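Side-chain contacts in hydrazine synthase subunit gamma (Candidatus Kuenenia stuttgartiensis, PDB 5C2V), which reduces nitric oxide to hydroxylamine, the first half-reaction of hydrazine synthesis, and binds two c-type hemes: residues I283-N288 / G294-L299; V33-F38 / P101-E106; G212-N217 / P223-N228; T91-G96 / L261-A266. All blocks are in the same frame, centred on the assembly; numbering follows the deposited sequence.

Interaction 1: residues I283-N288 / G294-L299; sequences INNTVN and GRTSHL
Thr-296 is the centre of this contact and meets Ile-283 with both branches of its side chain. Its hydroxyl donates a hydrogen bond to the backbone of Ile-283, with Thr-296 OG1 2.7 Å from Ile-283 O. The donor stands tilted 35° from the carbonyl plane. The first torsion of Thr-296, chi1 56°, sets OG1 between the backbone N and the carbonyl carbon and turns the methyl anti to the carbonyl carbon. That methyl packs on the branch methyl of Ile-283, with Thr-296 CG2 and Ile-283 CG2 3.5 Å apart. The two side chains cross at about a right angle. Ile-283 is buried and also touches Leu-304, Leu-307 and Leu-311 of helix 301-312, which places the contact against that helix.

Asn-285 is the third main residue; its CB points toward the 294-299 segment. It has a left-handed backbone conformation, with phi 66°. Its amide group lies beside the hydroxyls of Thr-296 and Ser-297. Ser-297 OG has its hydrogen bond to Asp-291, and Asp-291 also takes a weak bond from Thr-296 N.

Thr-296 opens a type I turn that runs to Leu-299 and leads toward helix 301-312. The turn is closed by a weak backbone bond, Leu-299 N to Thr-296 O at 3.1 Å. Gly-294 and Thr-296 both touch heme c. Gly-294 directly follows His-293, an axial ligand of the second heme iron, and Thr-296 comes two residues later. This is the ligand-bearing loop of a cytochrome c domain, folded back on itself ahead of the C-terminal helix.

Interaction 2: residues V33-F38 / P101-E106; sequences VKHSPF and PPFRHE. With CA (calcium ion), chain T; HEC (heme c), chain V.
His-35 and Phe-103 meet rim to rim at the outer side of a heme c pocket that also holds a calcium site. The side chains come from opposite directions. Their planes are 24° apart, but neither ring lies over the face of the other, and the centroids are 5.6 Å apart. The closest atoms are His-35 CE1 and Phe-103 CZ, at 3.6 Å. His-35 NE2 lies 3.7 Å from Phe-103 CE2 and is hydrogen-bonded to Leu-122 N. Pro-101 CA covers one face of the Phe-103 ring near its rim.

The residues after Phe-103 hold the heme propionates. Arg-104 N gives a weak hydrogen bond to O1A of the heme. The side chain of Arg-104 bends at chi2 and chi3, which brings its guanidinium edge-on to the second propionate. Arg-104 NH1 reaches heme O1D at 3.2 Å, and the bond is nearly straight, 168° at the hydrogen. Arg-104 NH2 makes a salt bridge to Asp-82. His-105 ND1 also faces O2D of that propionate, though the modelled distance is doubtfully short.

Pro-102 follows a cis peptide bond. Its carbonyl joins Leu-100, Asp-257 and three waters on the calcium ion, with Pro-102 O 2.3 Å from the metal.

Interaction 3: residues G212-N217 / P223-N228; sequences GRVGVN and PGKVFN
Arg-213 bends at its second torsion, chi2 -52°, which lays its guanidinium over the ring of Phe-227. Phe-227 meets it with CG between its own backbone N and carbonyl carbon, chi1 61°. The result is a stacked cation-pi pair beside a single beta bridge.

The guanidinium lies nearly flat on the ring, with the two planes 12° apart. Arg-213 CZ sits over the ring face, 3.6 Å from the centroid of Phe-227. The aliphatic part of the arginine shares that face, and Arg-213 CD makes a CH-pi contact at 3.8 Å from the same centroid. Polar partners fix the rotation of the group. Arg-213 NE forms a salt bridge with Asp-273, and Arg-213 NH1 is hydrogen-bonded to Val-287 O. Arg-213 is buried, and the acid, the carbonyl and the aromatic face probably together offset the cost of its charge.

Further along, the two backbones come together at Gly-215 and Gly-224. These form the bridged pair, with Gly-215 CA and Gly-224 CA 4.0 Å apart. Bonds flank the pair. Lys-225 N gives a weak one to Val-214 O at 3.4 Å. The Lys-225 side chain bends at chi3 and lays its CE beside Gly-215 O. Asn-228 ends the 223-228 segment as the N-cap of helix 229-234.

At the exposed end Val-216 CG2 touches Pro-223 CD at 3.9 Å. In the same residue, Val-216 N donates to Pro-223 O at 2.9 Å, nearly along the C=O axis.

Interaction 4: residues T91-G96 / L261-A266; sequences TKYIRG and LRDIYA. With HEC (heme c), chain V.
The backbones stay well apart, with Tyr-93 CA 8.4 Å from Ala-266 CA, and the 261-266 segment folds through a type II turn from Leu-261 to Ile-264 and a type I turn from Asp-263 to Ala-266. Tyr-93 spans the gap. Its ring stands anti to the backbone N, chi1 -170°, and projects to the turns. Tyr-93 OH gives a weak hydrogen bond to Asp-263 OD2 at 3.4 Å. The carboxylate is turned 71° from the ring plane. Asp-263 O lies over one face of the ring, toward its rim. Tyr-93 CE1 packs on Ala-266 CB at 3.8 Å.

The contact joins loops that serve different hemes. Lys-92 CB packs on the porphyrin edge of the first heme c, 3.5 Å from its CHA atom, while Leu-261 and Ile-264 touch the second. Lys-92 O is also hydrogen-bonded to ND1 of His-67, the axial ligand of the first heme, a bond that probably fixes the rotation of that imidazole.

The carboxylate of Asp-263 has firmer partners: OD2 accepts from Thr-157 N and OD1 from Gly-158 N. Arg-95 turns its guanidinium to the backbone, with NE on Arg-70 O and NH1 on Glu-155 O. Cys-118 of the beta subunit packs against Ala-266.

Interaction 4 is the most central and is buried; its centre lies about 6 Å from the centre of the chain. The other three are partly buried and lie farther out. Interactions 2 and 4 adjoin through Arg-104, His-105 and Lys-92, and both touch the first heme c. Interactions 1 and 3 touch through Val-287 and Arg-213, and all four of their segments lie in the cytochrome c range. Interactions 1 and 3 each fold a short loop back on itself, whereas 2 and 4 join segments far apart in sequence. Their chemistry differs: a hydroxyl-to-carbonyl bond in 1, aromatic rims in 2, a cation-pi stack with a backbone bridge in 3, and a spanning tyrosine in 4.

Interaction 1: residues I283-N288 / G294-L299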
# COMPACT_ATOMS: atom_id res chain seq x y z
N ILE C 283 5.25 -36.95 52.68
CA ILE C 283 4.94 -37.66 53.91
C ILE C 283 3.49 -37.40 54.32
O ILE C 283 2.70 -38.33 54.50
CB ILE C 283 5.90 -37.27 55.04
CG1 ILE C 283 7.34 -37.62 54.65
CG2 ILE C 283 5.52 -37.96 56.32
CD1 ILE C 283 8.37 -37.19 55.66
N ASN C 284 3.15 -36.12 54.47
CA ASN C 284 1.89 -35.67 55.06
C ASN C 284 0.61 -36.14 54.35
O ASN C 284 -0.49 -35.80 54.79
CB ASN C 284 1.89 -34.14 55.12
CG ASN C 284 2.19 -33.49 53.78
OD1 ASN C 284 2.07 -34.12 52.73
ND2 ASN C 284 2.60 -32.22 53.81
N ASN C 285 0.77 -36.88 53.25
CA ASN C 285 -0.35 -37.45 52.50
C ASN C 285 -1.22 -36.38 51.85
O ASN C 285 -2.45 -36.42 51.91
CB ASN C 285 -1.22 -38.34 53.40
CG ASN C 285 -0.49 -39.58 53.87
OD1 ASN C 285 0.36 -40.12 53.17
ND2 ASN C 285 -0.82 -40.04 55.08
N THR C 286 -0.55 -35.41 51.23
CA THR C 286 -1.20 -34.34 50.50
C THR C 286 -1.18 -34.66 49.01
O THR C 286 -2.23 -34.77 48.37
CB THR C 286 -0.54 -32.98 50.77
OG1 THR C 286 0.88 -33.11 50.61
CG2 THR C 286 -0.84 -32.51 52.18
N VAL C 287 0.02 -34.79 48.46
CA VAL C 287 0.21 -35.01 47.03
C VAL C 287 0.18 -36.49 46.63
O VAL C 287 0.42 -36.82 45.47
CB VAL C 287 1.53 -34.39 46.54
CG1 VAL C 287 1.49 -32.88 46.70
CG2 VAL C 287 2.70 -34.98 47.30
N ASN C 288 -0.10 -37.38 47.58
CA ASN C 288 -0.25 -38.80 47.27
C ASN C 288 -1.42 -39.44 48.01
O ASN C 288 -1.94 -38.87 48.97
CB ASN C 288 1.04 -39.56 47.59
CG ASN C 288 1.46 -39.41 49.04
OD1 ASN C 288 0.99 -40.14 49.91
ND2 ASN C 288 2.37 -38.48 49.30
N GLY C 294 4.50 -44.99 52.52
CA GLY C 294 4.66 -45.14 53.96
C GLY C 294 3.31 -45.17 54.66
O GLY C 294 2.30 -44.82 54.04
N ARG C 295 3.25 -45.53 55.94
CA ARG C 295 2.03 -45.26 56.68
C ARG C 295 2.34 -44.18 57.70
O ARG C 295 2.88 -44.45 58.77
CB ARG C 295 1.50 -46.52 57.35
N THR C 296 1.99 -42.95 57.33
CA THR C 296 2.28 -41.79 58.16
C THR C 296 1.08 -41.18 58.87
O THR C 296 1.23 -40.21 59.62
CB THR C 296 2.97 -40.71 57.31
OG1 THR C 296 2.15 -40.39 56.18
CG2 THR C 296 4.31 -41.23 56.82
N SER C 297 -0.11 -41.72 58.64
CA SER C 297 -1.35 -41.10 59.11
C SER C 297 -1.42 -40.98 60.63
O SER C 297 -1.99 -40.03 61.16
CB SER C 297 -2.57 -41.87 58.60
OG SER C 297 -2.61 -41.88 57.18
N HIS C 298 -0.83 -41.95 61.31
CA HIS C 298 -0.85 -41.99 62.77
C HIS C 298 0.19 -41.07 63.39
O HIS C 298 0.06 -40.67 64.55
CB HIS C 298 -0.64 -43.42 63.25
CG HIS C 298 0.61 -44.05 62.72
ND1 HIS C 298 1.84 -43.88 63.32
CD2 HIS C 298 0.83 -44.83 61.64
CE1 HIS C 298 2.76 -44.54 62.64
NE2 HIS C 298 2.17 -45.13 61.61
N LEU C 299 1.22 -40.73 62.63
CA LEU C 299 2.25 -39.79 63.09
C LEU C 299 1.65 -38.39 63.19
O LEU C 299 0.63 -38.11 62.56
CB LEU C 299 3.45 -39.79 62.14
CG LEU C 299 4.25 -41.07 61.89
CD1 LEU C 299 5.45 -40.77 61.00
CD2 LEU C 299 4.71 -41.72 63.19

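Interaction 2: residues V33-F38 / P101-E106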
# COMPACT_ATOMS: atom_id res chain seq x y z
N VAL C 33 21.96 -51.22 24.30
CA VAL C 33 21.07 -51.64 25.37
C VAL C 33 21.71 -51.49 26.74
O VAL C 33 21.07 -51.09 27.71
CB VAL C 33 20.60 -53.09 25.17
CG1 VAL C 33 19.51 -53.44 26.16
CG2 VAL C 33 20.10 -53.28 23.74
N LYS C 34 22.99 -51.84 26.81
CA LYS C 34 23.73 -51.84 28.06
C LYS C 34 24.95 -50.93 27.97
O LYS C 34 25.40 -50.59 26.88
CB LYS C 34 24.15 -53.26 28.43
N HIS C 35 25.47 -50.54 29.13
CA HIS C 35 26.61 -49.63 29.20
C HIS C 35 27.87 -50.22 28.57
O HIS C 35 28.06 -51.44 28.55
CB HIS C 35 26.90 -49.25 30.65
CG HIS C 35 25.90 -48.31 31.24
ND1 HIS C 35 25.79 -48.09 32.60
CD2 HIS C 35 24.96 -47.52 30.66
CE1 HIS C 35 24.84 -47.21 32.83
NE2 HIS C 35 24.32 -46.85 31.67
N SER C 36 28.72 -49.34 28.06
CA SER C 36 30.05 -49.73 27.61
C SER C 36 31.00 -49.66 28.80
O SER C 36 30.72 -48.95 29.77
CB SER C 36 30.52 -48.81 26.48
OG SER C 36 29.68 -48.92 25.35
N PRO C 37 32.10 -50.43 28.75
CA PRO C 37 33.09 -50.39 29.84
C PRO C 37 33.57 -48.98 30.15
O PRO C 37 33.91 -48.22 29.23
CB PRO C 37 34.24 -51.26 29.30
CG PRO C 37 33.96 -51.45 27.84
CD PRO C 37 32.48 -51.39 27.71
N PHE C 38 33.58 -48.63 31.43
CA PHE C 38 33.90 -47.28 31.87
C PHE C 38 35.31 -46.84 31.47
O PHE C 38 36.27 -47.60 31.62
CB PHE C 38 33.74 -47.17 33.39
CG PHE C 38 33.90 -45.77 33.92
CD1 PHE C 38 35.12 -45.33 34.40
CD2 PHE C 38 32.82 -44.90 33.95
CE1 PHE C 38 35.27 -44.05 34.90
CE2 PHE C 38 32.96 -43.61 34.44
CZ PHE C 38 34.19 -43.19 34.91
N PRO C 101 20.15 -48.36 38.37
CA PRO C 101 19.34 -48.67 37.18
C PRO C 101 18.06 -49.42 37.57
O PRO C 101 18.03 -50.02 38.63
CB PRO C 101 20.28 -49.56 36.35
CG PRO C 101 21.10 -50.26 37.37
CD PRO C 101 21.30 -49.27 38.50
N PRO C 102 17.02 -49.37 36.72
CA PRO C 102 16.96 -48.65 35.44
C PRO C 102 16.74 -47.16 35.64
O PRO C 102 16.55 -46.70 36.76
CB PRO C 102 15.77 -49.30 34.74
CG PRO C 102 14.87 -49.70 35.85
CD PRO C 102 15.77 -50.12 36.98
N PHE C 103 16.73 -46.41 34.54
CA PHE C 103 16.78 -44.96 34.61
C PHE C 103 15.45 -44.27 34.30
O PHE C 103 14.42 -44.93 34.14
CB PHE C 103 17.88 -44.45 33.68
CG PHE C 103 19.20 -45.16 33.88
CD1 PHE C 103 19.93 -44.96 35.04
CD2 PHE C 103 19.69 -46.04 32.93
CE1 PHE C 103 21.14 -45.61 35.24
CE2 PHE C 103 20.89 -46.69 33.12
CZ PHE C 103 21.62 -46.48 34.28
N ARG C 104 15.51 -42.94 34.22
CA ARG C 104 14.34 -42.06 34.21
C ARG C 104 13.47 -42.23 35.46
O ARG C 104 13.98 -42.43 36.56
CB ARG C 104 13.49 -42.30 32.96
CG ARG C 104 14.16 -41.95 31.65
CD ARG C 104 13.36 -40.89 30.91
NE ARG C 104 13.43 -41.02 29.46
CZ ARG C 104 12.59 -40.42 28.62
NH1 ARG C 104 11.61 -39.66 29.10
NH2 ARG C 104 12.72 -40.59 27.32
N HIS C 105 12.16 -42.17 35.28
CA HIS C 105 11.22 -42.19 36.39
C HIS C 105 10.28 -43.38 36.31
O HIS C 105 10.27 -44.24 37.20
CB HIS C 105 10.40 -40.89 36.44
CG HIS C 105 11.08 -39.77 37.17
ND1 HIS C 105 11.77 -38.77 36.53
CD2 HIS C 105 11.16 -39.50 38.49
CE1 HIS C 105 12.25 -37.93 37.42
NE2 HIS C 105 11.90 -38.35 38.62
N GLU C 106 9.47 -43.42 35.25
CA GLU C 106 8.56 -44.53 35.01
C GLU C 106 9.33 -45.85 34.96
O GLU C 106 10.39 -45.93 34.35
CB GLU C 106 7.79 -44.31 33.70
CG GLU C 106 7.06 -42.98 33.65
CD GLU C 106 6.23 -42.82 32.39
OE1 GLU C 106 6.29 -43.71 31.52
OE2 GLU C 106 5.50 -41.81 32.28
CA CA T . 16.69 -45.92 38.97
FE HEC V . 17.98 -34.98 31.09
CHA HEC V . 16.36 -37.37 32.95
CHB HEC V . 20.86 -36.78 31.29
CHC HEC V . 19.54 -32.71 29.01
CHD HEC V . 15.38 -32.78 31.49
NA HEC V . 18.50 -36.78 31.93
C1A HEC V . 17.70 -37.58 32.73
C2A HEC V . 18.53 -38.64 33.28
C3A HEC V . 19.78 -38.47 32.81
C4A HEC V . 19.78 -37.30 31.96
CMA HEC V . 21.02 -39.34 33.09
CAA HEC V . 18.03 -39.76 34.22
CBA HEC V . 18.72 -39.71 35.58
CGA HEC V . 18.24 -40.84 36.45
O1A HEC V . 17.31 -41.58 36.03
O2A HEC V . 18.79 -41.01 37.58
NB HEC V . 19.90 -34.71 30.38
C1B HEC V . 20.84 -35.73 30.40
C2B HEC V . 21.78 -35.49 29.32
C3B HEC V . 21.42 -34.36 28.70
C4B HEC V . 20.23 -33.85 29.35
CMB HEC V . 22.99 -36.39 28.99
CAB HEC V . 22.11 -33.70 27.48
CBB HEC V . 21.91 -34.55 26.20
NC HEC V . 17.55 -33.08 30.39
C1C HEC V . 18.31 -32.34 29.51
C2C HEC V . 17.54 -31.18 29.12
C3C HEC V . 16.46 -31.13 29.90
C4C HEC V . 16.40 -32.37 30.66
CMC HEC V . 18.11 -30.01 28.28
CAC HEC V . 15.37 -30.03 29.90
CBC HEC V . 14.59 -30.05 28.57
ND HEC V . 16.18 -35.04 32.13
C1D HEC V . 15.20 -34.05 32.00
C2D HEC V . 13.94 -34.58 32.49
C3D HEC V . 14.25 -36.01 32.95
C4D HEC V . 15.66 -36.21 32.68
CMD HEC V . 12.58 -33.85 32.54
CAD HEC V . 13.26 -37.03 33.55
CBD HEC V . 12.51 -37.70 32.41
CGD HEC V . 11.55 -38.72 32.96
O1D HEC V . 10.83 -39.38 32.16
O2D HEC V . 11.49 -38.86 34.21
O HOH W 1 16.34 -48.12 39.81
O HOH W 2 16.88 -45.08 41.20
O HOH W 3 17.04 -43.70 38.13
O HOH W 4 17.00 -36.01 29.55

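Interaction 3: residues G212-N217 / P223-N228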
# COMPACT_ATOMS: atom_id res chain seq x y z
N GLY C 212 0.48 -41.67 41.09
CA GLY C 212 0.05 -41.64 39.70
C GLY C 212 -1.02 -40.59 39.47
O GLY C 212 -2.05 -40.58 40.13
N ARG C 213 -0.76 -39.68 38.53
CA ARG C 213 -1.69 -38.60 38.24
C ARG C 213 -2.71 -39.04 37.20
O ARG C 213 -2.35 -39.41 36.08
CB ARG C 213 -0.94 -37.36 37.74
CG ARG C 213 0.27 -36.98 38.59
CD ARG C 213 -0.08 -36.87 40.06
NE ARG C 213 1.09 -36.55 40.88
CZ ARG C 213 1.13 -36.66 42.20
NH1 ARG C 213 0.06 -37.09 42.86
NH2 ARG C 213 2.23 -36.35 42.86
N VAL C 214 -3.99 -39.00 37.57
CA VAL C 214 -5.05 -39.47 36.68
C VAL C 214 -6.05 -38.37 36.36
O VAL C 214 -5.95 -37.25 36.86
CB VAL C 214 -5.79 -40.67 37.29
CG1 VAL C 214 -4.86 -41.87 37.41
CG2 VAL C 214 -6.38 -40.30 38.64
N GLY C 215 -7.04 -38.71 35.53
CA GLY C 215 -8.06 -37.76 35.13
C GLY C 215 -9.26 -37.76 36.05
O GLY C 215 -9.32 -38.53 37.00
N VAL C 216 -10.21 -36.88 35.76
CA VAL C 216 -11.41 -36.76 36.58
C VAL C 216 -12.29 -38.00 36.46
O VAL C 216 -13.03 -38.34 37.39
CB VAL C 216 -12.23 -35.50 36.20
CG1 VAL C 216 -11.42 -34.24 36.46
CG2 VAL C 216 -12.67 -35.57 34.74
N ASN C 217 -12.19 -38.69 35.33
CA ASN C 217 -12.94 -39.93 35.12
C ASN C 217 -12.08 -41.16 35.42
O ASN C 217 -12.51 -42.29 35.20
CB ASN C 217 -13.47 -40.00 33.68
CG ASN C 217 -14.73 -40.83 33.57
OD1 ASN C 217 -15.43 -41.05 34.56
ND2 ASN C 217 -15.02 -41.31 32.37
N PRO C 223 -10.21 -34.18 31.61
CA PRO C 223 -8.92 -33.60 31.99
C PRO C 223 -8.40 -34.12 33.33
O PRO C 223 -9.05 -34.94 33.97
CB PRO C 223 -9.23 -32.11 32.10
CG PRO C 223 -10.64 -32.08 32.58
CD PRO C 223 -11.32 -33.26 31.93
N GLY C 224 -7.23 -33.64 33.73
CA GLY C 224 -6.62 -34.06 34.98
C GLY C 224 -7.34 -33.49 36.19
O GLY C 224 -8.03 -32.48 36.10
N LYS C 225 -7.16 -34.15 37.33
CA LYS C 225 -7.77 -33.70 38.58
C LYS C 225 -6.68 -33.17 39.50
O LYS C 225 -5.52 -33.57 39.38
CB LYS C 225 -8.53 -34.84 39.26
CG LYS C 225 -7.64 -35.88 39.92
CD LYS C 225 -8.43 -36.79 40.85
CE LYS C 225 -9.51 -37.55 40.10
NZ LYS C 225 -10.25 -38.48 41.00
N VAL C 226 -7.04 -32.27 40.40
CA VAL C 226 -6.05 -31.69 41.29
C VAL C 226 -5.63 -32.73 42.32
O VAL C 226 -6.45 -33.21 43.10
CB VAL C 226 -6.60 -30.44 42.01
CG1 VAL C 226 -5.53 -29.82 42.89
CG2 VAL C 226 -7.13 -29.44 41.00
N PHE C 227 -4.35 -33.07 42.31
CA PHE C 227 -3.84 -34.08 43.23
C PHE C 227 -3.29 -33.45 44.50
O PHE C 227 -2.98 -34.14 45.47
CB PHE C 227 -2.76 -34.93 42.55
CG PHE C 227 -1.55 -34.15 42.10
CD1 PHE C 227 -0.52 -33.86 42.99
CD2 PHE C 227 -1.43 -33.74 40.79
CE1 PHE C 227 0.59 -33.15 42.58
CE2 PHE C 227 -0.32 -33.03 40.37
CZ PHE C 227 0.69 -32.73 41.27
N ASN C 228 -3.17 -32.13 44.49
CA ASN C 228 -2.67 -31.41 45.65
C ASN C 228 -3.85 -30.94 46.49
O ASN C 228 -4.59 -30.04 46.09
CB ASN C 228 -1.79 -30.24 45.23
CG ASN C 228 -0.90 -29.74 46.35
OD1 ASN C 228 -1.19 -29.93 47.53
ND2 ASN C 228 0.21 -29.09 45.98
O HOH W 5 -4.10 -36.33 38.80

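Interaction 4: residues T91-G96 / L261-A266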
# COMPACT_ATOMS: atom_id res chain seq x y z
N THR C 91 12.89 -32.58 36.69
CA THR C 91 14.22 -32.82 36.13
C THR C 91 15.06 -33.69 37.06
O THR C 91 15.25 -33.37 38.23
CB THR C 91 14.98 -31.50 35.86
OG1 THR C 91 14.23 -30.70 34.93
CG2 THR C 91 16.36 -31.78 35.28
N LYS C 92 15.57 -34.79 36.52
CA LYS C 92 16.26 -35.80 37.32
C LYS C 92 17.55 -35.29 37.96
O LYS C 92 18.33 -34.57 37.34
CB LYS C 92 16.56 -37.03 36.47
CG LYS C 92 15.61 -38.20 36.70
CD LYS C 92 15.78 -38.78 38.09
CE LYS C 92 14.87 -39.97 38.31
NZ LYS C 92 15.02 -40.55 39.68
N TYR C 93 17.76 -35.69 39.21
CA TYR C 93 19.00 -35.41 39.93
C TYR C 93 20.04 -36.45 39.50
O TYR C 93 19.86 -37.64 39.73
CB TYR C 93 18.75 -35.46 41.44
CG TYR C 93 19.88 -34.96 42.31
CD1 TYR C 93 20.04 -33.61 42.58
CD2 TYR C 93 20.77 -35.85 42.89
CE1 TYR C 93 21.06 -33.16 43.39
CE2 TYR C 93 21.80 -35.41 43.70
CZ TYR C 93 21.94 -34.06 43.94
OH TYR C 93 22.96 -33.62 44.75
N ILE C 94 21.13 -35.99 38.88
CA ILE C 94 22.05 -36.91 38.20
C ILE C 94 23.29 -37.32 39.00
O ILE C 94 24.15 -38.03 38.46
CB ILE C 94 22.51 -36.34 36.84
CG1 ILE C 94 23.13 -34.95 37.01
CG2 ILE C 94 21.34 -36.28 35.87
CD1 ILE C 94 23.69 -34.38 35.73
N ARG C 95 23.41 -36.88 40.25
CA ARG C 95 24.51 -37.38 41.09
C ARG C 95 24.27 -38.84 41.45
O ARG C 95 23.16 -39.22 41.83
CB ARG C 95 24.66 -36.54 42.36
CG ARG C 95 25.15 -35.12 42.15
CD ARG C 95 26.52 -35.09 41.49
NE ARG C 95 27.14 -33.77 41.60
CZ ARG C 95 28.06 -33.45 42.50
NH1 ARG C 95 28.48 -34.36 43.37
NH2 ARG C 95 28.57 -32.23 42.53
N GLY C 96 25.32 -39.65 41.34
CA GLY C 96 25.23 -41.07 41.66
C GLY C 96 24.22 -41.81 40.81
O GLY C 96 23.40 -42.57 41.32
N LEU C 261 17.49 -41.71 48.14
CA LEU C 261 17.22 -40.66 49.12
C LEU C 261 18.49 -39.89 49.45
O LEU C 261 18.47 -38.95 50.24
CB LEU C 261 16.60 -41.25 50.39
CG LEU C 261 15.23 -41.92 50.20
CD1 LEU C 261 14.57 -42.16 51.55
CD2 LEU C 261 14.34 -41.08 49.30
N ARG C 262 19.60 -40.30 48.84
CA ARG C 262 20.87 -39.59 49.01
C ARG C 262 20.80 -38.23 48.32
O ARG C 262 20.28 -38.12 47.20
CB ARG C 262 22.03 -40.42 48.44
CG ARG C 262 22.24 -41.75 49.14
CD ARG C 262 22.89 -41.58 50.51
NE ARG C 262 24.21 -40.97 50.42
CZ ARG C 262 25.33 -41.64 50.14
NH1 ARG C 262 25.28 -42.95 49.93
NH2 ARG C 262 26.49 -41.00 50.08
N ASP C 263 21.31 -37.21 48.99
CA ASP C 263 21.29 -35.83 48.49
C ASP C 263 19.88 -35.35 48.19
O ASP C 263 19.68 -34.49 47.32
CB ASP C 263 22.16 -35.70 47.24
CG ASP C 263 23.63 -35.79 47.53
OD1 ASP C 263 24.03 -35.55 48.69
OD2 ASP C 263 24.40 -36.10 46.60
N ILE C 264 18.89 -35.89 48.90
CA ILE C 264 17.50 -35.52 48.67
C ILE C 264 17.25 -34.09 49.14
O ILE C 264 16.23 -33.49 48.82
CB ILE C 264 16.53 -36.48 49.39
CG1 ILE C 264 15.14 -36.44 48.75
CG2 ILE C 264 16.46 -36.18 50.88
CD1 ILE C 264 15.13 -36.86 47.30
N TYR C 265 18.19 -33.54 49.90
CA TYR C 265 18.11 -32.16 50.33
C TYR C 265 18.25 -31.22 49.13
O TYR C 265 17.72 -30.12 49.13
CB TYR C 265 19.20 -31.85 51.37
CG TYR C 265 20.58 -31.69 50.77
CD1 TYR C 265 21.33 -32.80 50.41
CD2 TYR C 265 21.12 -30.43 50.56
CE1 TYR C 265 22.59 -32.66 49.86
CE2 TYR C 265 22.38 -30.28 50.00
CZ TYR C 265 23.11 -31.40 49.66
OH TYR C 265 24.36 -31.25 49.11
N ALA C 266 18.99 -31.68 48.12
CA ALA C 266 19.33 -30.85 46.97
C ALA C 266 18.41 -31.04 45.76
O ALA C 266 18.56 -30.33 44.77
CB ALA C 266 20.77 -31.10 46.57
FE HEC V . 17.98 -34.98 31.09
CHA HEC V . 16.36 -37.37 32.95
CHB HEC V . 20.86 -36.78 31.29
CHC HEC V . 19.54 -32.71 29.01
CHD HEC V . 15.38 -32.78 31.49
NA HEC V . 18.50 -36.78 31.93
C1A HEC V . 17.70 -37.58 32.73
C2A HEC V . 18.53 -38.64 33.28
C3A HEC V . 19.78 -38.47 32.81
C4A HEC V . 19.78 -37.30 31.96
CMA HEC V . 21.02 -39.34 33.09
CAA HEC V . 18.03 -39.76 34.22
CBA HEC V . 18.72 -39.71 35.58
CGA HEC V . 18.24 -40.84 36.45
O1A HEC V . 17.31 -41.58 36.03
O2A HEC V . 18.79 -41.01 37.58
NB HEC V . 19.90 -34.71 30.38
C1B HEC V . 20.84 -35.73 30.40
C2B HEC V . 21.78 -35.49 29.32
C3B HEC V . 21.42 -34.36 28.70
C4B HEC V . 20.23 -33.85 29.35
CMB HEC V . 22.99 -36.39 28.99
CAB HEC V . 22.11 -33.70 27.48
CBB HEC V . 21.91 -34.55 26.20
NC HEC V . 17.55 -33.08 30.39
C1C HEC V . 18.31 -32.34 29.51
C2C HEC V . 17.54 -31.18 29.12
C3C HEC V . 16.46 -31.13 29.90
C4C HEC V . 16.40 -32.37 30.66
CMC HEC V . 18.11 -30.01 28.28
CAC HEC V . 15.37 -30.03 29.90
CBC HEC V . 14.59 -30.05 28.57
ND HEC V . 16.18 -35.04 32.13
C1D HEC V . 15.20 -34.05 32.00
C2D HEC V . 13.94 -34.58 32.49
C3D HEC V . 14.25 -36.01 32.95
C4D HEC V . 15.66 -36.21 32.68
CMD HEC V . 12.58 -33.85 32.54
CAD HEC V . 13.26 -37.03 33.55
CBD HEC V . 12.51 -37.70 32.41
CGD HEC V . 11.55 -38.72 32.96
O1D HEC V . 10.83 -39.38 32.16
O2D HEC V . 11.49 -38.86 34.21
O HOH W 4 17.00 -36.01 29.55